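Local coordinates for periplasmic binding protein (Veillonella parvula, PDB 4OVK) that probably captures a solute outside the cell membrane and delivers it to an ABC transporter for uptake, at residues W229-I234 and S258-V263; D246-K251 and K264-Y269; K178-Y183 and E208-D213; K187-A192 and V221-I226. All coordinates share one frame; numbering follows the deposited sequence.

All four contacts lie in the half of the protein built on the parallel sheet ordered 208-209, 180-184, 233-236, 268-270. Contact 3 joins its first two strands. Contact 1 sets the entry to strand 233-236 against helix 261-264, and contact 2 packs helix 244-248 on the start of strand 268-270. Contact 4 holds the antiparallel strand pair 190-192/218-220 to helix 223-229. Along the chain, contacts 3 and 4 interleave, as do contacts 1 and 2, the second pair following the first. Centres are about 9 Å apart for contacts 1 and 2 and about 17 Å for contacts 2 and 3. Together they join successive crossovers of one lobe, consistent with the two-lobed build of solute-binding proteins.

Contact 1. Residues W229-I234 and S258-V263; sequences WDPDII and SNIKAV
Two hydrogen bonds tie D230 and P231 to the first turn of helix 261-264. D230 OD1 accepts from K261 N at 2.8 Å, almost straight (168°), on the syn side of the carboxylate; with CG anti to its own backbone N (chi1 -158°), the acid swings over to that amide. One residue on, A262 N donates to P231 O at 2.9 Å, and A262 CA makes a CH...O contact to D232 O. The carboxylate thus meets the helix start, just past the N-cap residue I260, where the helix dipole would probably favour a negative charge. A water bridges D230 OD2 to N259 O.

The charged ends stay apart: K261 runs extended across D230 at about a right angle, its CE 3.4 Å from OD2, but NZ stands 4.3 Å from D230 OD2, beyond a salt bridge. D232 has its OD2 on K180 N.

Apolar contacts close the inner side. I234 CG1 lies 3.7 Å from A262 CB, and I260 CG2 packs on P231 CD at 3.8 Å.

The contact joins the loop between helix 223-229 and strand 233-236 to helix 261-264, with V263 leaning on helix 244-248 and P231 on strand 180-184.

Contact 2. Residues D246-K251 and K264-Y269; sequences DIYQDK and KTHRVY
This is a partly buried contact in which one tyrosine, Y248 in the last turn of helix 244-248, reaches over the turn between helix 261-264 and strand 268-270, the outermost strand of its parallel sheet. The ring makes an edge-to-face (T-shaped) pair with H266: the imidazole edge points at one tyrosine face, the planes tilted at 51°, and ND1 sits 3.4 Å above the ring plane over its centre. Beyond the ring, the hydroxyl takes hold of the strand. V268 N donates to Y248 OH at 3.2 Å with an angle of 156°, and a water in the plane of the ring lies 2.6 Å from the same OH while donating to V268 O. V268 N is thus held directly, and the water links the hydroxyl to V268 O.

H266 is the C-prime residue of a Schellman motif that ends helix 261-264, with positive phi and its amide bonded to V263 O. A second Schellman motif, with D250 at C-prime, ends the tyrosine's own helix.

A leucine in place of Y248 would probably leave V268 N without this acceptor and H266 without the ring face beneath its edge. Apolar contacts add to this pairing: V268 CG2, anti to its carbonyl carbon, comes to 3.6 Å from Y248 CE1, and I247 CG2 meets that same methyl at 4.2 Å. R267 turns away; its NE donates to Y269 OH in the guanidinium plane, and its NH1 goes to L295 O.

Contact 3. Residues K178-Y183 and E208-D213; sequences KPKVLY and ENAAKD
Backbone hydrogen bonds carry most of this pairing, in which E208 and N209 run parallel to K180 and V181. E208 N donates to P179 O at 2.8 Å, V181 N returns a bond to E208 O at 2.8 Å, and A210 N donates to V181 O at 3.0 Å. V181 O also accepts from a water that donates to N209 OD1, so the asparagine side chain is linked back to the neighbouring strand while its ND2 goes to Q199 O. A type I turn from N209 to K212, closed by K212 N on N209 O, then carries the chain away.

Among side chains, K180 does the covering. With CG anti to its backbone N (chi1 -170°), it lays its CG 3.6 Å from A210 CB before bending at chi3. L182 CD1 reaches the same alanine methyl at 4.2 Å and lies 4.5 Å from A211 CB. W229 of helix 223-229 packs on both alanines and on L182.

Charges gather at the rim. E208 OE2 makes a salt bridge to K212 NZ with a weak, 3.3 Å hydrogen bond, while K180 NZ stands 4.7 Å from OE2 and bonds instead to W229 O.

The three main-chain bonds probably set the register of this strand, the outermost of its sheet within the chain. The glutamate probably moderates the nearby lysine charges, while K180 uses its aliphatic part on A210 and its ammonium on a backbone oxygen.

Contact 4. Residues K187-A192 and V221-I226; sequences KNLTVA and VSMEEI
L189 projects onto the start of helix 223-229 and touches it with both methyls. Its CG lies anti to the carbonyl carbon (chi1 -64°), which brings CD2 against both the selenium of M223, 3.9 Å away, and I226 CD1 at 3.7 Å. The selenomethionine, bent at chi2 and chi3, crosses the leucine at about a right angle. The other methyl, CD1, lies over V221 O and M223 N, both 3.9 Å off. An alanine at L189 would probably open a gap beside M223 and I226 and leave both side-chain ends freer to turn.

V191 and V221 also cross nearly perpendicularly, CG2 of V191 meeting CG1 of V221 at 3.9 Å. In V221 the CG2 methyl stands between backbone N and carbonyl carbon, 3.6 Å from L189 O. That oxygen accepts from V221 N at 2.9 Å and 168°, tying the two segments together at their backbones.

A capping box follows: S222 OG accepts from E225 N, and E225 OE2 takes both S222 N and OG, holding the helix start in place.

The contact continues the two-stranded antiparallel pairing of 190-192 with 218-220 into helix 223-229, and V191 and I226 both rest on L182 of strand 180-184.

Contact 1. Residues W229-I234 and S258-V263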
loop_
_atom_site.group_PDB
_atom_site.type_symbol
_atom_site.label_atom_id
_atom_site.label_comp_id
_atom_site.label_asym_id
_atom_site.label_seq_id
_atom_site.Cartn_x
_atom_site.Cartn_y
_atom_site.Cartn_z
ATOM N N TRP A 229 6.361 -1.624 27.263
ATOM C CA TRP A 229 5.057 -1.531 26.590
ATOM C C TRP A 229 4.302 -2.850 26.726
ATOM O O TRP A 229 3.114 -2.857 27.039
ATOM C CB TRP A 229 5.205 -1.186 25.098
ATOM C CG TRP A 229 5.837 0.150 24.811
ATOM C CD1 TRP A 229 5.879 1.236 25.632
ATOM C CD2 TRP A 229 6.499 0.538 23.601
ATOM N NE1 TRP A 229 6.543 2.273 25.019
ATOM C CE2 TRP A 229 6.927 1.875 23.768
ATOM C CE3 TRP A 229 6.772 -0.113 22.392
ATOM C CZ2 TRP A 229 7.617 2.567 22.775
ATOM C CZ3 TRP A 229 7.454 0.579 21.401
ATOM C CH2 TRP A 229 7.868 1.905 21.599
ATOM N N ASP A 230 5.011 -3.956 26.491
ATOM C CA ASP A 230 4.437 -5.305 26.573
ATOM C C ASP A 230 3.183 -5.447 25.687
ATOM O O ASP A 230 2.075 -5.686 26.184
ATOM C CB ASP A 230 4.130 -5.670 28.038
ATOM C CG ASP A 230 4.050 -7.172 28.268
ATOM O OD1 ASP A 230 4.365 -7.946 27.340
ATOM O OD2 ASP A 230 3.695 -7.590 29.392
ATOM N N PRO A 231 3.353 -5.293 24.365
ATOM C CA PRO A 231 2.196 -5.339 23.480
ATOM C C PRO A 231 1.490 -6.696 23.494
ATOM O O PRO A 231 2.134 -7.743 23.711
ATOM C CB PRO A 231 2.793 -5.027 22.099
ATOM C CG PRO A 231 4.219 -5.420 22.203
ATOM C CD PRO A 231 4.613 -5.122 23.613
ATOM N N ASP A 232 0.173 -6.646 23.318
ATOM C CA ASP A 232 -0.689 -7.839 23.185
ATOM C C ASP A 232 -0.631 -8.458 21.785
ATOM O O ASP A 232 -0.818 -9.675 21.615
ATOM C CB ASP A 232 -2.141 -7.466 23.498
ATOM C CG ASP A 232 -2.314 -6.885 24.899
ATOM O OD1 ASP A 232 -2.135 -7.639 25.886
ATOM O OD2 ASP A 232 -2.633 -5.672 25.013
ATOM N N ILE A 233 -0.405 -7.608 20.782
ATOM C CA ILE A 233 -0.387 -8.011 19.375
ATOM C C ILE A 233 0.813 -7.341 18.709
ATOM O O ILE A 233 1.103 -6.178 18.995
ATOM C CB ILE A 233 -1.688 -7.580 18.656
ATOM C CG1 ILE A 233 -2.897 -8.322 19.234
ATOM C CG2 ILE A 233 -1.612 -7.844 17.154
ATOM C CD1 ILE A 233 -4.239 -7.771 18.785
ATOM N N ILE A 234 1.524 -8.085 17.862
ATOM C CA ILE A 234 2.641 -7.529 17.079
ATOM C C ILE A 234 2.345 -7.818 15.613
ATOM O O ILE A 234 2.038 -8.956 15.257
ATOM C CB ILE A 234 3.999 -8.161 17.468
ATOM C CG1 ILE A 234 4.359 -7.832 18.926
ATOM C CG2 ILE A 234 5.111 -7.679 16.528
ATOM C CD1 ILE A 234 5.490 -8.686 19.491
ATOM N N SER A 258 10.882 -13.242 24.555
ATOM C CA SER A 258 10.181 -14.409 25.141
ATOM C C SER A 258 9.130 -14.105 26.215
ATOM O O SER A 258 8.218 -14.905 26.429
ATOM C CB SER A 258 11.187 -15.431 25.687
ATOM O OG SER A 258 11.881 -14.927 26.817
ATOM N N ASN A 259 9.260 -12.962 26.886
ATOM C CA ASN A 259 8.365 -12.599 27.981
ATOM C C ASN A 259 7.311 -11.552 27.595
ATOM O O ASN A 259 6.593 -11.047 28.462
ATOM C CB ASN A 259 9.197 -12.099 29.166
ATOM C CG ASN A 259 10.080 -13.182 29.756
ATOM O OD1 ASN A 259 9.644 -14.322 29.949
ATOM N ND2 ASN A 259 11.328 -12.832 30.049
ATOM N N ILE A 260 7.209 -11.244 26.301
ATOM C CA ILE A 260 6.227 -10.274 25.804
ATOM C C ILE A 260 4.888 -10.989 25.617
ATOM O O ILE A 260 4.854 -12.095 25.071
ATOM C CB ILE A 260 6.674 -9.652 24.462
ATOM C CG1 ILE A 260 8.008 -8.912 24.619
ATOM C CG2 ILE A 260 5.589 -8.734 23.895
ATOM C CD1 ILE A 260 7.903 -7.544 25.232
ATOM N N LYS A 261 3.797 -10.357 26.056
ATOM C CA LYS A 261 2.453 -10.963 25.974
ATOM C C LYS A 261 2.131 -11.498 24.567
ATOM O O LYS A 261 1.725 -12.647 24.419
ATOM C CB LYS A 261 1.367 -9.971 26.417
ATOM C CG LYS A 261 1.364 -9.643 27.910
ATOM C CD LYS A 261 0.430 -8.463 28.199
ATOM C CE LYS A 261 0.341 -8.131 29.676
ATOM N NZ LYS A 261 -0.500 -6.920 29.902
ATOM N N ALA A 262 2.331 -10.671 23.543
ATOM C CA ALA A 262 2.081 -11.096 22.153
ATOM C C ALA A 262 2.847 -12.360 21.781
ATOM O O ALA A 262 2.364 -13.168 21.000
ATOM C CB ALA A 262 2.407 -9.976 21.158
ATOM N N VAL A 263 4.039 -12.528 22.350
ATOM C CA VAL A 263 4.886 -13.667 22.033
ATOM C C VAL A 263 4.417 -14.908 22.791
ATOM O O VAL A 263 4.295 -15.992 22.211
ATOM C CB VAL A 263 6.367 -13.345 22.310
ATOM C CG1 VAL A 263 7.253 -14.550 22.012
ATOM C CG2 VAL A 263 6.794 -12.148 21.470
HETATM O O HOH W 1 0.431 -4.316 27.913
HETATM O O HOH W 2 4.434 -10.280 29.925
#

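Contact 2. Residues D246-K251 and K264-Y269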
loop_
_atom_site.group_PDB
_atom_site.type_symbol
_atom_site.label_atom_id
_atom_site.label_comp_id
_atom_site.label_asym_id
_atom_site.label_seq_id
_atom_site.Cartn_x
_atom_site.Cartn_y
_atom_site.Cartn_z
ATOM N N ASP A 246 10.677 -16.099 13.690
ATOM C CA ASP A 246 11.923 -15.388 14.079
ATOM C C ASP A 246 11.841 -14.790 15.489
ATOM O O ASP A 246 12.836 -14.747 16.231
ATOM C CB ASP A 246 12.242 -14.273 13.078
ATOM C CG ASP A 246 12.441 -14.798 11.651
ATOM O OD1 ASP A 246 12.847 -15.984 11.493
ATOM O OD2 ASP A 246 12.190 -14.027 10.687
ATOM N N ILE A 247 10.649 -14.330 15.846
ATOM C CA ILE A 247 10.379 -13.803 17.177
ATOM C C ILE A 247 10.153 -14.960 18.162
ATOM O O ILE A 247 10.744 -14.986 19.234
ATOM C CB ILE A 247 9.129 -12.886 17.166
ATOM C CG1 ILE A 247 9.330 -11.637 16.293
ATOM C CG2 ILE A 247 8.723 -12.496 18.581
ATOM C CD1 ILE A 247 10.397 -10.670 16.747
ATOM N N TYR A 248 9.295 -15.913 17.798
ATOM C CA TYR A 248 8.984 -17.041 18.689
ATOM C C TYR A 248 10.226 -17.841 19.097
ATOM O O TYR A 248 10.329 -18.305 20.237
ATOM C CB TYR A 248 7.963 -17.991 18.034
ATOM C CG TYR A 248 6.591 -17.388 17.772
ATOM C CD1 TYR A 248 5.979 -16.546 18.700
ATOM C CD2 TYR A 248 5.895 -17.685 16.606
ATOM C CE1 TYR A 248 4.726 -16.004 18.457
ATOM C CE2 TYR A 248 4.637 -17.152 16.353
ATOM C CZ TYR A 248 4.057 -16.312 17.277
ATOM O OH TYR A 248 2.800 -15.802 17.050
ATOM N N GLN A 249 11.169 -18.004 18.166
ATOM C CA GLN A 249 12.393 -18.764 18.428
ATOM C C GLN A 249 13.611 -17.888 18.758
ATOM O O GLN A 249 14.745 -18.374 18.765
ATOM C CB GLN A 249 12.701 -19.662 17.240
ATOM C CG GLN A 249 11.582 -20.628 16.882
ATOM C CD GLN A 249 12.054 -21.733 15.949
ATOM O OE1 GLN A 249 13.190 -22.213 16.052
ATOM N NE2 GLN A 249 11.187 -22.145 15.034
ATOM N N ASP A 250 13.374 -16.608 19.040
ATOM C CA ASP A 250 14.428 -15.652 19.418
ATOM C C ASP A 250 15.665 -15.795 18.544
ATOM O O ASP A 250 16.762 -16.087 19.015
ATOM C CB ASP A 250 14.778 -15.764 20.917
ATOM C CG ASP A 250 13.851 -14.936 21.800
ATOM O OD1 ASP A 250 13.689 -13.709 21.549
ATOM O OD2 ASP A 250 13.291 -15.512 22.756
ATOM N N LYS A 251 15.458 -15.598 17.249
ATOM C CA LYS A 251 16.540 -15.637 16.282
ATOM C C LYS A 251 17.263 -14.308 16.146
ATOM O O LYS A 251 18.271 -14.240 15.447
ATOM C CB LYS A 251 15.996 -16.051 14.927
ATOM C CG LYS A 251 15.281 -17.392 14.935
ATOM C CD LYS A 251 14.889 -17.771 13.517
ATOM C CE LYS A 251 13.846 -18.868 13.482
ATOM N NZ LYS A 251 13.327 -19.095 12.108
ATOM N N LYS A 264 4.132 -14.745 24.079
ATOM C CA LYS A 264 3.652 -15.856 24.908
ATOM C C LYS A 264 2.295 -16.395 24.449
ATOM O O LYS A 264 2.031 -17.598 24.558
ATOM C CB LYS A 264 3.597 -15.432 26.380
ATOM C CG LYS A 264 4.972 -15.132 26.966
ATOM C CD LYS A 264 4.927 -14.946 28.476
ATOM C CE LYS A 264 4.307 -13.615 28.862
ATOM N NZ LYS A 264 4.063 -13.527 30.328
ATOM N N THR A 265 1.446 -15.504 23.927
ATOM C CA THR A 265 0.109 -15.873 23.447
ATOM C C THR A 265 0.046 -16.108 21.933
ATOM O O THR A 265 -1.043 -16.301 21.394
ATOM C CB THR A 265 -0.941 -14.802 23.828
ATOM O OG1 THR A 265 -0.567 -13.529 23.291
ATOM C CG2 THR A 265 -1.080 -14.698 25.359
ATOM N N HIS A 266 1.201 -16.074 21.256
ATOM C CA HIS A 266 1.301 -16.369 19.822
ATOM C C HIS A 266 0.385 -15.465 18.988
ATOM O O HIS A 266 -0.440 -15.931 18.180
ATOM C CB HIS A 266 1.056 -17.858 19.524
ATOM C CG HIS A 266 2.120 -18.761 20.067
ATOM N ND1 HIS A 266 3.275 -19.055 19.374
ATOM C CD2 HIS A 266 2.209 -19.428 21.242
ATOM C CE1 HIS A 266 4.031 -19.862 20.096
ATOM N NE2 HIS A 266 3.406 -20.103 21.235
ATOM N N ARG A 267 0.554 -14.169 19.212
ATOM C CA ARG A 267 -0.181 -13.133 18.498
ATOM C C ARG A 267 0.809 -12.198 17.781
ATOM O O ARG A 267 0.719 -10.958 17.874
ATOM C CB ARG A 267 -1.085 -12.383 19.482
ATOM C CG ARG A 267 -2.152 -13.283 20.124
ATOM C CD ARG A 267 -3.461 -12.541 20.316
ATOM N NE ARG A 267 -4.130 -12.328 19.035
ATOM C CZ ARG A 267 -5.158 -11.503 18.832
ATOM N NH1 ARG A 267 -5.677 -11.388 17.612
ATOM N NH2 ARG A 267 -5.660 -10.783 19.829
ATOM N N VAL A 268 1.756 -12.821 17.075
ATOM C CA VAL A 268 2.711 -12.137 16.187
ATOM C C VAL A 268 2.350 -12.500 14.757
ATOM O O VAL A 268 2.361 -13.681 14.371
ATOM C CB VAL A 268 4.168 -12.566 16.440
ATOM C CG1 VAL A 268 5.136 -11.763 15.569
ATOM C CG2 VAL A 268 4.538 -12.435 17.909
ATOM N N TYR A 269 2.028 -11.484 13.969
ATOM C CA TYR A 269 1.453 -11.680 12.642
ATOM C C TYR A 269 2.204 -10.902 11.573
ATOM O O TYR A 269 2.428 -9.700 11.731
ATOM C CB TYR A 269 0.020 -11.191 12.634
ATOM C CG TYR A 269 -0.871 -11.839 13.675
ATOM C CD1 TYR A 269 -1.302 -13.144 13.527
ATOM C CD2 TYR A 269 -1.278 -11.134 14.805
ATOM C CE1 TYR A 269 -2.135 -13.732 14.482
ATOM C CE2 TYR A 269 -2.108 -11.702 15.744
ATOM C CZ TYR A 269 -2.530 -13.008 15.585
ATOM O OH TYR A 269 -3.365 -13.579 16.536
HETATM O O HOH W 3 1.561 -16.262 14.792
#

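Contact 3. Residues K178-Y183 and E208-D213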
loop_
_atom_site.group_PDB
_atom_site.type_symbol
_atom_site.label_atom_id
_atom_site.label_comp_id
_atom_site.label_asym_id
_atom_site.label_seq_id
_atom_site.Cartn_x
_atom_site.Cartn_y
_atom_site.Cartn_z
ATOM N N LYS A 178 -8.686 -1.550 25.022
ATOM C CA LYS A 178 -8.201 -1.972 23.700
ATOM C C LYS A 178 -6.883 -2.758 23.777
ATOM O O LYS A 178 -6.042 -2.448 24.616
ATOM C CB LYS A 178 -7.999 -0.732 22.841
ATOM C CG LYS A 178 -9.252 0.112 22.659
ATOM C CD LYS A 178 -8.967 1.340 21.809
ATOM C CE LYS A 178 -9.471 2.612 22.449
ATOM N NZ LYS A 178 -9.018 3.774 21.648
ATOM N N PRO A 179 -6.691 -3.776 22.904
ATOM C CA PRO A 179 -5.398 -4.473 22.879
ATOM C C PRO A 179 -4.275 -3.524 22.470
ATOM O O PRO A 179 -4.488 -2.668 21.607
ATOM C CB PRO A 179 -5.577 -5.558 21.804
ATOM C CG PRO A 179 -7.037 -5.661 21.573
ATOM C CD PRO A 179 -7.631 -4.324 21.912
ATOM N N LYS A 180 -3.110 -3.670 23.096
ATOM C CA LYS A 180 -1.939 -2.873 22.748
ATOM C C LYS A 180 -1.201 -3.513 21.573
ATOM O O LYS A 180 -0.811 -4.680 21.636
ATOM C CB LYS A 180 -1.011 -2.738 23.947
ATOM C CG LYS A 180 0.100 -1.722 23.737
ATOM C CD LYS A 180 1.003 -1.590 24.957
ATOM C CE LYS A 180 0.255 -1.092 26.182
ATOM N NZ LYS A 180 1.218 -0.650 27.222
ATOM N N VAL A 181 -1.008 -2.730 20.512
ATOM C CA VAL A 181 -0.489 -3.238 19.238
ATOM C C VAL A 181 0.797 -2.520 18.871
ATOM O O VAL A 181 0.856 -1.278 18.919
ATOM C CB VAL A 181 -1.499 -3.044 18.078
ATOM C CG1 VAL A 181 -0.981 -3.693 16.801
ATOM C CG2 VAL A 181 -2.881 -3.585 18.445
ATOM N N LEU A 182 1.809 -3.313 18.508
ATOM C CA LEU A 182 3.107 -2.820 18.041
ATOM C C LEU A 182 3.251 -3.187 16.563
ATOM O O LEU A 182 3.062 -4.352 16.186
ATOM C CB LEU A 182 4.238 -3.483 18.820
ATOM C CG LEU A 182 5.648 -3.004 18.453
ATOM C CD1 LEU A 182 5.831 -1.551 18.870
ATOM C CD2 LEU A 182 6.692 -3.892 19.102
ATOM N N TYR A 183 3.577 -2.202 15.727
ATOM C CA TYR A 183 3.861 -2.458 14.322
ATOM C C TYR A 183 5.385 -2.416 14.162
ATOM O O TYR A 183 5.996 -1.351 14.199
ATOM C CB TYR A 183 3.149 -1.428 13.437
ATOM C CG TYR A 183 2.720 -1.934 12.056
ATOM C CD1 TYR A 183 3.652 -2.350 11.124
ATOM C CD2 TYR A 183 1.376 -1.985 11.695
ATOM C CE1 TYR A 183 3.262 -2.792 9.860
ATOM C CE2 TYR A 183 0.974 -2.442 10.449
ATOM C CZ TYR A 183 1.921 -2.833 9.529
ATOM O OH TYR A 183 1.524 -3.262 8.280
ATOM N N GLU A 208 -4.809 0.006 20.852
ATOM C CA GLU A 208 -3.991 1.051 21.448
ATOM C C GLU A 208 -2.610 0.908 20.843
ATOM O O GLU A 208 -2.088 -0.197 20.742
ATOM C CB GLU A 208 -3.924 0.917 22.974
ATOM C CG GLU A 208 -2.936 1.877 23.633
ATOM C CD GLU A 208 -2.893 1.784 25.149
ATOM O OE1 GLU A 208 -3.701 1.031 25.746
ATOM O OE2 GLU A 208 -2.033 2.475 25.752
ATOM N N ASN A 209 -2.014 2.025 20.448
ATOM C CA ASN A 209 -0.650 2.024 19.947
ATOM C C ASN A 209 0.385 1.882 21.057
ATOM O O ASN A 209 0.554 2.788 21.879
ATOM C CB ASN A 209 -0.403 3.306 19.176
ATOM C CG ASN A 209 -1.053 3.274 17.826
ATOM O OD1 ASN A 209 -0.681 2.460 16.984
ATOM N ND2 ASN A 209 -2.047 4.134 17.614
ATOM N N ALA A 210 1.092 0.753 21.066
ATOM C CA ALA A 210 2.207 0.546 21.996
ATOM C C ALA A 210 3.231 1.679 21.911
ATOM O O ALA A 210 3.760 2.105 22.933
ATOM C CB ALA A 210 2.890 -0.794 21.736
ATOM N N ALA A 211 3.493 2.160 20.691
ATOM C CA ALA A 211 4.490 3.217 20.438
ATOM C C ALA A 211 3.871 4.620 20.302
ATOM O O ALA A 211 4.427 5.494 19.635
ATOM C CB ALA A 211 5.283 2.869 19.192
ATOM N N LYS A 212 2.730 4.811 20.952
ATOM C CA LYS A 212 1.979 6.069 20.984
ATOM C C LYS A 212 2.830 7.312 21.274
ATOM O O LYS A 212 2.599 8.385 20.698
ATOM C CB LYS A 212 0.875 5.908 22.040
ATOM C CG LYS A 212 0.245 7.164 22.607
ATOM C CD LYS A 212 -0.706 6.787 23.737
ATOM C CE LYS A 212 0.054 6.491 25.021
ATOM N NZ LYS A 212 -0.591 5.407 25.798
ATOM N N ASP A 213 3.812 7.168 22.162
ATOM C CA ASP A 213 4.643 8.303 22.563
ATOM C C ASP A 213 5.989 8.356 21.836
ATOM O O ASP A 213 6.848 9.136 22.209
ATOM C CB ASP A 213 4.831 8.295 24.083
ATOM C CG ASP A 213 3.509 8.444 24.833
ATOM O OD1 ASP A 213 2.675 9.281 24.421
ATOM O OD2 ASP A 213 3.299 7.723 25.832
HETATM O O HOH W 4 1.845 1.302 17.930
#

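Contact 4. Residues K187-A192 and V221-I226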
loop_
_atom_site.group_PDB
_atom_site.type_symbol
_atom_site.label_atom_id
_atom_site.label_comp_id
_atom_site.label_asym_id
_atom_site.label_seq_id
_atom_site.Cartn_x
_atom_site.Cartn_y
_atom_site.Cartn_z
ATOM N N LYS A 187 14.149 -6.337 11.792
ATOM C CA LYS A 187 14.929 -7.046 12.811
ATOM C C LYS A 187 15.845 -6.130 13.618
ATOM O O LYS A 187 16.676 -6.614 14.398
ATOM C CB LYS A 187 15.767 -8.141 12.146
ATOM C CG LYS A 187 14.936 -9.136 11.350
ATOM C CD LYS A 187 15.767 -10.291 10.808
ATOM C CE LYS A 187 16.365 -9.973 9.461
ATOM N NZ LYS A 187 15.356 -9.754 8.396
ATOM N N ASN A 188 15.683 -4.818 13.447
ATOM C CA ASN A 188 16.556 -3.831 14.071
ATOM C C ASN A 188 15.770 -2.864 14.964
ATOM O O ASN A 188 16.126 -1.694 15.080
ATOM C CB ASN A 188 17.327 -3.068 12.980
ATOM C CG ASN A 188 18.611 -2.439 13.494
ATOM O OD1 ASN A 188 19.221 -2.928 14.450
ATOM N ND2 ASN A 188 19.040 -1.352 12.847
ATOM N N LEU A 189 14.695 -3.364 15.584
ATOM C CA LEU A 189 13.952 -2.624 16.607
ATOM C C LEU A 189 13.371 -1.293 16.115
ATOM O O LEU A 189 13.229 -0.337 16.878
ATOM C CB LEU A 189 14.830 -2.409 17.853
ATOM C CG LEU A 189 15.236 -3.696 18.574
ATOM C CD1 LEU A 189 16.349 -3.429 19.577
ATOM C CD2 LEU A 189 14.021 -4.319 19.254
ATOM N N THR A 190 13.016 -1.250 14.837
ATOM C CA THR A 190 12.367 -0.088 14.260
ATOM C C THR A 190 10.870 -0.336 14.202
ATOM O O THR A 190 10.421 -1.371 13.704
ATOM C CB THR A 190 12.912 0.205 12.859
ATOM O OG1 THR A 190 14.324 0.390 12.951
ATOM C CG2 THR A 190 12.272 1.462 12.284
ATOM N N VAL A 191 10.109 0.627 14.721
ATOM C CA VAL A 191 8.669 0.480 14.897
ATOM C C VAL A 191 7.951 1.673 14.277
ATOM O O VAL A 191 8.560 2.727 14.039
ATOM C CB VAL A 191 8.298 0.355 16.398
ATOM C CG1 VAL A 191 9.098 -0.774 17.043
ATOM C CG2 VAL A 191 8.541 1.664 17.149
ATOM N N ALA A 192 6.661 1.495 14.018
ATOM C CA ALA A 192 5.813 2.567 13.511
ATOM C C ALA A 192 5.525 3.576 14.619
ATOM O O ALA A 192 5.006 3.209 15.671
ATOM C CB ALA A 192 4.511 1.994 12.986
ATOM N N VAL A 221 13.804 2.081 18.451
ATOM C CA VAL A 221 13.628 2.133 19.903
ATOM C C VAL A 221 14.475 1.040 20.561
ATOM O O VAL A 221 15.135 0.259 19.872
ATOM C CB VAL A 221 12.136 1.980 20.302
ATOM C CG1 VAL A 221 11.284 3.031 19.592
ATOM C CG2 VAL A 221 11.611 0.571 20.013
ATOM N N SER A 222 14.471 1.002 21.893
ATOM C CA SER A 222 15.217 -0.011 22.649
ATOM C C SER A 222 14.353 -1.240 22.949
ATOM O O SER A 222 13.127 -1.141 23.049
ATOM C CB SER A 222 15.719 0.576 23.971
ATOM O OG SER A 222 14.643 0.805 24.869
HETATM N N MSE A 223 15.001 -2.390 23.121
HETATM C CA MSE A 223 14.300 -3.599 23.554
HETATM C C MSE A 223 13.675 -3.363 24.911
HETATM O O MSE A 223 12.608 -3.903 25.202
HETATM C CB MSE A 223 15.255 -4.794 23.583
HETATM C CG MSE A 223 14.566 -6.127 23.871
HETATM SE SE MSE A 223 13.493 -6.706 22.325
HETATM C CE MSE A 223 11.871 -7.283 23.269
ATOM N N GLU A 224 14.314 -2.548 25.744
ATOM C CA GLU A 224 13.771 -2.239 27.066
ATOM C C GLU A 224 12.424 -1.499 26.981
ATOM O O GLU A 224 11.490 -1.826 27.724
ATOM C CB GLU A 224 14.788 -1.448 27.898
ATOM C CG GLU A 224 14.388 -1.263 29.353
ATOM C CD GLU A 224 13.874 0.135 29.654
ATOM O OE1 GLU A 224 14.707 1.034 29.910
ATOM O OE2 GLU A 224 12.637 0.330 29.653
ATOM N N GLU A 225 12.318 -0.530 26.070
ATOM C CA GLU A 225 11.048 0.180 25.831
ATOM C C GLU A 225 9.932 -0.790 25.439
ATOM O O GLU A 225 8.812 -0.707 25.953
ATOM C CB GLU A 225 11.201 1.234 24.722
ATOM C CG GLU A 225 11.874 2.524 25.151
ATOM C CD GLU A 225 12.234 3.417 23.975
ATOM O OE1 GLU A 225 11.446 4.339 23.676
ATOM O OE2 GLU A 225 13.294 3.194 23.343
ATOM N N ILE A 226 10.246 -1.705 24.525
ATOM C CA ILE A 226 9.268 -2.677 24.037
ATOM C C ILE A 226 8.829 -3.631 25.160
ATOM O O ILE A 226 7.645 -3.971 25.263
ATOM C CB ILE A 226 9.804 -3.444 22.797
ATOM C CG1 ILE A 226 9.964 -2.475 21.607
ATOM C CG2 ILE A 226 8.885 -4.603 22.416
ATOM C CD1 ILE A 226 10.700 -3.060 20.423
#